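Local atomic coordinates of SAP-like pentraxin (PDB entry 3FLT), a protein that binds two calcium ions per subunit and through them phosphoethanolamine, consistent with a pentraxin role in recognising phosphate-bearing ligands. Residues I50-T55 / Q144-I149; N60-S65 / L78-S83. All blocks are in the same frame, centred on the assembly; numbering follows the deposited sequence.

Contact 1 of 2, residues I50-T55 / Q144-I149; sequences IFSCAT and QEQDKI. With CA (calcium ion), chain C; CA (calcium ion), chain D; OPE (phosphoric acid mono-(2-amino-ethyl) ester), chain F.
Ser52 and Gln146 carry the compact half of this contact. Ser52, whose OG is turned away from its own backbone N (chi1 165°), accepts two N-H groups of Gln146. The backbone N of Gln146 lies 3.3 Å from Ser52 OG and points at it almost straight (169°), while the side-chain NE2 of Gln146 comes to Ser52 OG at 3.1 Å, the oxygen tilted a little out of the amide plane. The Gln146 chain, extended beyond CG, runs past Ser52 OG, and its amide also lies against the methyl of Ala54. The other end of that amide, OE1, accepts the backbone N of Gly150, which fixes the rotation of the group. Without the amide, as with an alanine here, Ser52 OG would probably keep one N-H from this loop and Gly150 N would lose its acceptor. Toward Ile149 the contact thins out: this exposed side chain reaches the strand chiefly with CD1, 4.1 Å from Ala54 CB, and brings no polar bond. The same loop also wraps around metal. Glu145 OE1 bridges the two calcium ions, Glu145 OE2 binds one of them, here called the first, at 2.5 Å, and Gln146 O binds that same ion at 2.1 Å. Asp147 bridges as well through OD1, its OD2 binding the second ion. Asp59 and Asn60 complete the protein ligands of the first calcium, Glu154 and Glu157 those of the second, and the phosphate of phosphoethanolamine spans both, O2 on the first and O1 on the second. This is the double-calcium ligand site of the pentraxins, its acidic loop fastened to the underlying sheet.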
loop_
_atom_site.group_PDB
_atom_site.type_symbol
_atom_site.label_atom_id
_atom_site.label_comp_id
_atom_site.label_asym_id
_atom_site.label_seq_id
_atom_site.Cartn_x
_atom_site.Cartn_y
_atom_site.Cartn_z
ATOM N N ILE A 50 -42.729 -25.127 24.204
ATOM C CA ILE A 50 -41.771 -25.024 23.109
ATOM C C ILE A 50 -40.673 -26.073 23.165
ATOM O O ILE A 50 -40.524 -26.863 22.226
ATOM C CB ILE A 50 -41.138 -23.625 23.082
ATOM C CG1 ILE A 50 -42.251 -22.571 23.010
ATOM C CG2 ILE A 50 -40.183 -23.506 21.894
ATOM C CD1 ILE A 50 -41.782 -21.135 23.159
ATOM N N PHE A 51 -39.920 -26.075 24.268
ATOM C CA PHE A 51 -38.810 -27.009 24.496
ATOM C C PHE A 51 -39.206 -28.010 25.583
ATOM O O PHE A 51 -39.462 -27.632 26.733
ATOM C CB PHE A 51 -37.569 -26.226 24.935
ATOM C CG PHE A 51 -36.324 -27.064 25.101
ATOM C CD1 PHE A 51 -35.343 -27.075 24.117
ATOM C CD2 PHE A 51 -36.103 -27.793 26.269
ATOM C CE1 PHE A 51 -34.157 -27.792 24.295
ATOM C CE2 PHE A 51 -34.922 -28.511 26.453
ATOM C CZ PHE A 51 -33.946 -28.506 25.462
ATOM N N SER A 52 -39.252 -29.287 25.216
ATOM C CA SER A 52 -39.633 -30.355 26.139
ATOM C C SER A 52 -38.534 -31.404 26.254
ATOM O O SER A 52 -38.083 -31.956 25.250
ATOM C CB SER A 52 -40.922 -31.029 25.647
ATOM O OG SER A 52 -41.152 -32.263 26.301
ATOM N N CYS A 53 -38.111 -31.684 27.478
ATOM C CA CYS A 53 -37.067 -32.671 27.717
ATOM C C CYS A 53 -37.567 -33.749 28.672
ATOM O O CYS A 53 -38.047 -33.454 29.772
ATOM C CB CYS A 53 -35.826 -31.992 28.299
ATOM S SG CYS A 53 -34.464 -33.122 28.600
ATOM N N ALA A 54 -37.439 -35.002 28.255
ATOM C CA ALA A 54 -37.908 -36.117 29.062
ATOM C C ALA A 54 -36.964 -37.305 29.113
ATOM O O ALA A 54 -36.234 -37.582 28.164
ATOM C CB ALA A 54 -39.265 -36.584 28.547
ATOM N N THR A 55 -36.991 -38.003 30.242
ATOM C CA THR A 55 -36.201 -39.211 30.440
ATOM C C THR A 55 -37.225 -40.274 30.811
ATOM O O THR A 55 -38.376 -39.949 31.107
ATOM C CB THR A 55 -35.160 -39.060 31.577
ATOM O OG1 THR A 55 -35.806 -38.595 32.769
ATOM C CG2 THR A 55 -34.067 -38.075 31.173
ATOM N N GLN A 144 -44.144 -29.717 21.004
ATOM C CA GLN A 144 -45.102 -30.591 21.685
ATOM C C GLN A 144 -44.587 -30.932 23.071
ATOM O O GLN A 144 -43.389 -30.887 23.305
ATOM C CB GLN A 144 -45.286 -31.884 20.899
ATOM C CG GLN A 144 -45.898 -31.728 19.527
ATOM C CD GLN A 144 -47.307 -31.184 19.572
ATOM O OE1 GLN A 144 -48.063 -31.442 20.512
ATOM N NE2 GLN A 144 -47.678 -30.439 18.543
ATOM N N GLU A 145 -45.488 -31.280 23.985
ATOM C CA GLU A 145 -45.105 -31.626 25.363
ATOM C C GLU A 145 -45.167 -33.145 25.557
ATOM O O GLU A 145 -46.238 -33.750 25.481
ATOM C CB GLU A 145 -46.041 -30.925 26.352
ATOM C CG GLU A 145 -45.485 -30.734 27.754
ATOM C CD GLU A 145 -45.350 -32.031 28.536
ATOM O OE1 GLU A 145 -46.354 -32.766 28.645
ATOM O OE2 GLU A 145 -44.240 -32.310 29.054
ATOM N N GLN A 146 -44.016 -33.754 25.809
ATOM C CA GLN A 146 -43.933 -35.201 25.985
ATOM C C GLN A 146 -44.499 -35.729 27.293
ATOM O O GLN A 146 -44.265 -35.161 28.355
ATOM C CB GLN A 146 -42.478 -35.669 25.914
ATOM C CG GLN A 146 -41.724 -35.282 24.671
ATOM C CD GLN A 146 -40.245 -35.592 24.798
ATOM O OE1 GLN A 146 -39.814 -36.733 24.624
ATOM N NE2 GLN A 146 -39.461 -34.573 25.126
ATOM N N ASP A 147 -45.242 -36.826 27.211
ATOM C CA ASP A 147 -45.770 -37.480 28.402
ATOM C C ASP A 147 -45.117 -38.852 28.365
ATOM O O ASP A 147 -45.359 -39.706 29.205
ATOM C CB ASP A 147 -47.291 -37.624 28.347
ATOM C CG ASP A 147 -48.002 -36.328 28.627
ATOM O OD1 ASP A 147 -47.584 -35.613 29.552
ATOM O OD2 ASP A 147 -48.985 -36.020 27.927
ATOM N N LYS A 148 -44.264 -39.021 27.364
ATOM C CA LYS A 148 -43.535 -40.251 27.118
ATOM C C LYS A 148 -42.376 -39.891 26.180
ATOM O O LYS A 148 -42.479 -38.943 25.401
ATOM C CB LYS A 148 -44.464 -41.254 26.455
ATOM C CG LYS A 148 -43.780 -42.490 25.981
ATOM C CD LYS A 148 -44.779 -43.418 25.347
ATOM C CE LYS A 148 -45.438 -42.790 24.147
ATOM N NZ LYS A 148 -46.237 -43.808 23.413
ATOM N N ILE A 149 -41.276 -40.633 26.246
ATOM C CA ILE A 149 -40.136 -40.323 25.396
ATOM C C ILE A 149 -40.546 -40.180 23.938
ATOM O O ILE A 149 -40.930 -41.156 23.299
ATOM C CB ILE A 149 -39.040 -41.407 25.460
ATOM C CG1 ILE A 149 -38.531 -41.575 26.890
ATOM C CG2 ILE A 149 -37.885 -41.020 24.553
ATOM C CD1 ILE A 149 -37.893 -40.335 27.466
HETATM CA CA CA C . -45.222 -34.385 30.094
HETATM CA CA CA D . -48.542 -33.616 28.427
HETATM C CA OPE F . -47.793 -31.086 31.957
HETATM C CB OPE F . -47.795 -29.706 32.636
HETATM O O1 OPE F . -49.143 -33.348 30.626
HETATM O O2 OPE F . -46.937 -33.819 31.761
HETATM O O3 OPE F . -49.007 -34.649 32.909
HETATM O O4 OPE F . -48.409 -32.080 32.810
HETATM N N OPE F . -48.747 -28.798 31.914
HETATM P P OPE F . -48.350 -33.482 32.018
#

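Contact 2 of 2, residues N60-S65 / L78-S83. With CA (calcium ion), chain C; OPE (phosphoric acid mono-(2-amino-ethyl) ester), chain F.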
loop_
_atom_site.group_PDB
_atom_site.type_symbol
_atom_site.label_atom_id
_atom_site.label_comp_id
_atom_site.label_asym_id
_atom_site.label_seq_id
_atom_site.Cartn_x
_atom_site.Cartn_y
_atom_site.Cartn_z
ATOM N N ASN A 60 -41.196 -34.877 32.568
ATOM C CA ASN A 60 -41.176 -33.432 32.742
ATOM C C ASN A 60 -39.862 -32.984 33.384
ATOM O O ASN A 60 -39.864 -32.331 34.428
ATOM C CB ASN A 60 -42.343 -32.971 33.622
ATOM C CG ASN A 60 -43.696 -33.147 32.955
ATOM O OD1 ASN A 60 -43.835 -33.904 31.997
ATOM N ND2 ASN A 60 -44.708 -32.460 33.476
ATOM N N GLN A 61 -38.741 -33.342 32.762
ATOM C CA GLN A 61 -37.438 -32.957 33.285
ATOM C C GLN A 61 -37.251 -31.449 33.155
ATOM O O GLN A 61 -36.860 -30.765 34.107
ATOM C CB GLN A 61 -36.320 -33.666 32.510
ATOM C CG GLN A 61 -36.046 -35.101 32.940
ATOM C CD GLN A 61 -35.193 -35.194 34.201
ATOM O OE1 GLN A 61 -35.134 -34.258 35.005
ATOM N NE2 GLN A 61 -34.539 -36.336 34.384
ATOM N N PHE A 62 -37.543 -30.935 31.965
ATOM C CA PHE A 62 -37.374 -29.516 31.691
ATOM C C PHE A 62 -38.309 -29.130 30.547
ATOM O O PHE A 62 -38.224 -29.701 29.464
ATOM C CB PHE A 62 -35.905 -29.268 31.319
ATOM C CG PHE A 62 -35.519 -27.815 31.246
ATOM C CD1 PHE A 62 -35.811 -27.054 30.114
ATOM C CD2 PHE A 62 -34.824 -27.215 32.296
ATOM C CE1 PHE A 62 -35.414 -25.720 30.031
ATOM C CE2 PHE A 62 -34.423 -25.878 32.218
ATOM C CZ PHE A 62 -34.718 -25.133 31.084
ATOM N N ILE A 63 -39.200 -28.170 30.798
ATOM C CA ILE A 63 -40.163 -27.727 29.788
ATOM C C ILE A 63 -40.363 -26.219 29.781
ATOM O O ILE A 63 -40.714 -25.642 30.794
ATOM C CB ILE A 63 -41.555 -28.335 30.026
ATOM C CG1 ILE A 63 -41.460 -29.533 30.981
ATOM C CG2 ILE A 63 -42.174 -28.735 28.693
ATOM C CD1 ILE A 63 -42.817 -30.106 31.397
ATOM N N THR A 64 -40.156 -25.577 28.637
ATOM C CA THR A 64 -40.363 -24.132 28.548
ATOM C C THR A 64 -41.715 -23.889 27.885
ATOM O O THR A 64 -42.204 -24.720 27.120
ATOM C CB THR A 64 -39.242 -23.420 27.737
ATOM O OG1 THR A 64 -39.236 -23.889 26.383
ATOM C CG2 THR A 64 -37.880 -23.686 28.367
ATOM N N SER A 65 -42.326 -22.756 28.199
ATOM C CA SER A 65 -43.623 -22.427 27.638
ATOM C C SER A 65 -43.856 -20.933 27.704
ATOM O O SER A 65 -43.089 -20.195 28.319
ATOM C CB SER A 65 -44.734 -23.151 28.407
ATOM O OG SER A 65 -44.739 -22.793 29.784
ATOM N N LEU A 78 -41.497 -21.947 32.943
ATOM C CA LEU A 78 -40.517 -23.011 33.059
ATOM C C LEU A 78 -40.986 -24.045 34.079
ATOM O O LEU A 78 -41.612 -23.709 35.084
ATOM C CB LEU A 78 -39.163 -22.451 33.511
ATOM C CG LEU A 78 -38.036 -23.482 33.695
ATOM C CD1 LEU A 78 -37.719 -24.164 32.362
ATOM C CD2 LEU A 78 -36.795 -22.795 34.237
ATOM N N GLN A 79 -40.681 -25.306 33.813
ATOM C CA GLN A 79 -41.035 -26.376 34.723
ATOM C C GLN A 79 -39.846 -27.329 34.815
ATOM O O GLN A 79 -39.331 -27.773 33.794
ATOM C CB GLN A 79 -42.272 -27.128 34.223
ATOM C CG GLN A 79 -42.658 -28.313 35.106
ATOM C CD GLN A 79 -43.895 -29.058 34.620
ATOM O OE1 GLN A 79 -44.125 -30.203 35.001
ATOM N NE2 GLN A 79 -44.698 -28.408 33.787
ATOM N N VAL A 80 -39.408 -27.619 36.039
ATOM C CA VAL A 80 -38.286 -28.525 36.267
ATOM C C VAL A 80 -38.674 -29.669 37.225
ATOM O O VAL A 80 -39.323 -29.450 38.251
ATOM C CB VAL A 80 -37.055 -27.763 36.845
ATOM C CG1 VAL A 80 -35.858 -28.694 36.930
ATOM C CG2 VAL A 80 -36.718 -26.563 35.978
ATOM N N ASN A 81 -38.269 -30.889 36.877
ATOM C CA ASN A 81 -38.551 -32.080 37.681
ATOM C C ASN A 81 -40.022 -32.135 38.081
ATOM O O ASN A 81 -40.356 -32.368 39.243
ATOM C CB ASN A 81 -37.655 -32.108 38.931
ATOM C CG ASN A 81 -37.686 -33.450 39.648
ATOM O OD1 ASN A 81 -37.698 -34.496 39.005
ATOM N ND2 ASN A 81 -37.680 -33.426 40.985
ATOM N N ALA A 82 -40.893 -31.911 37.101
ATOM C CA ALA A 82 -42.347 -31.940 37.287
ATOM C C ALA A 82 -42.899 -30.975 38.334
ATOM O O ALA A 82 -43.885 -31.275 38.999
ATOM C CB ALA A 82 -42.813 -33.375 37.596
ATOM N N SER A 83 -42.262 -29.821 38.493
ATOM C CA SER A 83 -42.759 -28.822 39.433
ATOM C C SER A 83 -43.928 -28.161 38.710
ATOM O O SER A 83 -44.322 -28.595 37.630
ATOM C CB SER A 83 -41.682 -27.771 39.730
ATOM O OG SER A 83 -41.380 -26.987 38.583
HETATM CA CA CA C . -45.222 -34.385 30.094
HETATM C CA OPE F . -47.793 -31.086 31.957
HETATM C CB OPE F . -47.795 -29.706 32.636
HETATM O O1 OPE F . -49.143 -33.348 30.626
HETATM O O2 OPE F . -46.937 -33.819 31.761
HETATM O O3 OPE F . -49.007 -34.649 32.909
HETATM O O4 OPE F . -48.409 -32.080 32.810
HETATM N N OPE F . -48.747 -28.798 31.914
HETATM P P OPE F . -48.350 -33.482 32.018
#
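The Phe62 ring carries Leu78 CD1 on one face, a CH-pi contact with the methyl 3.7 Å from the ring centroid and 22° off the normal, displaced toward the rim near CZ. Val80 CG2 approaches the same ring obliquely at CD2. Phe62 has CG anti to its backbone N (chi1 -170°), which swings the ring over toward strand 73-80; Phe51, Leu34 and Val36 also pack against it, in the interior between the sheets. The second pair of flat groups, the amides of Asn60 and Gln79, is steeply turned, their planes 72° apart. Asn60 ND2 donates to Gln79 OE1 at 2.8 Å, arriving above the carbonyl plane instead of along a lone pair. The Gln79 chain is fully extended and runs beside Ile63, whose CD1 lies 3.5 Å from Gln79 NE2; that nitrogen donates to Asn85 OD1, so both ends of the amide are engaged. Gln79 is thus placed as a second-shell residue that probably orients Asn60, whose OD1 binds the first calcium at 2.4 Å while ND2 also donates to phosphate oxygen O2 of phosphoethanolamine at 3.1 Å. Beneath these side chains the backbones pair in antiparallel fashion. Ile63 and Gln79 form a hydrogen-bonded pair, flanked by the non-hydrogen-bonded pairs Phe62 with Val80 and Thr64 with Leu78. Past the strand end the chain curls back, and the backbone nitrogens of Asn81 and Ala82 donate to Gln61 O and Asn60 O respectively. Gln61 and Phe62 form a classic beta bulge against Cys53 of the neighbouring strand 48-55. The whole is a beta hairpin of the pentraxin sandwich, with Phe62, Leu78 and Val80 packing on its inner face and Asn60 and Gln79 serving a calcium and phosphate site on the other side.

Both contacts are largely buried and meet at the same calcium and phosphoethanolamine, with contact 2 nested along the chain inside the loop closed by contact 1. Their strands 48-55 and 60-68 are neighbours in one sheet, joined by probable backbone hydrogen bonds such as Cys53 N to Phe62 O. Contact 1 ties a loop without regular structure to a strand, so the link is made by hydrogen bonds to one serine, while the metal ligands belong to the loop. Contact 2 joins two strands through backbone pairing and adds an apolar core and, on its other side, the Asn60-Gln79 amide pair at the calcium. Each has an exposed fringe: Ile149 in one, Asn81 and Ala82 in the other.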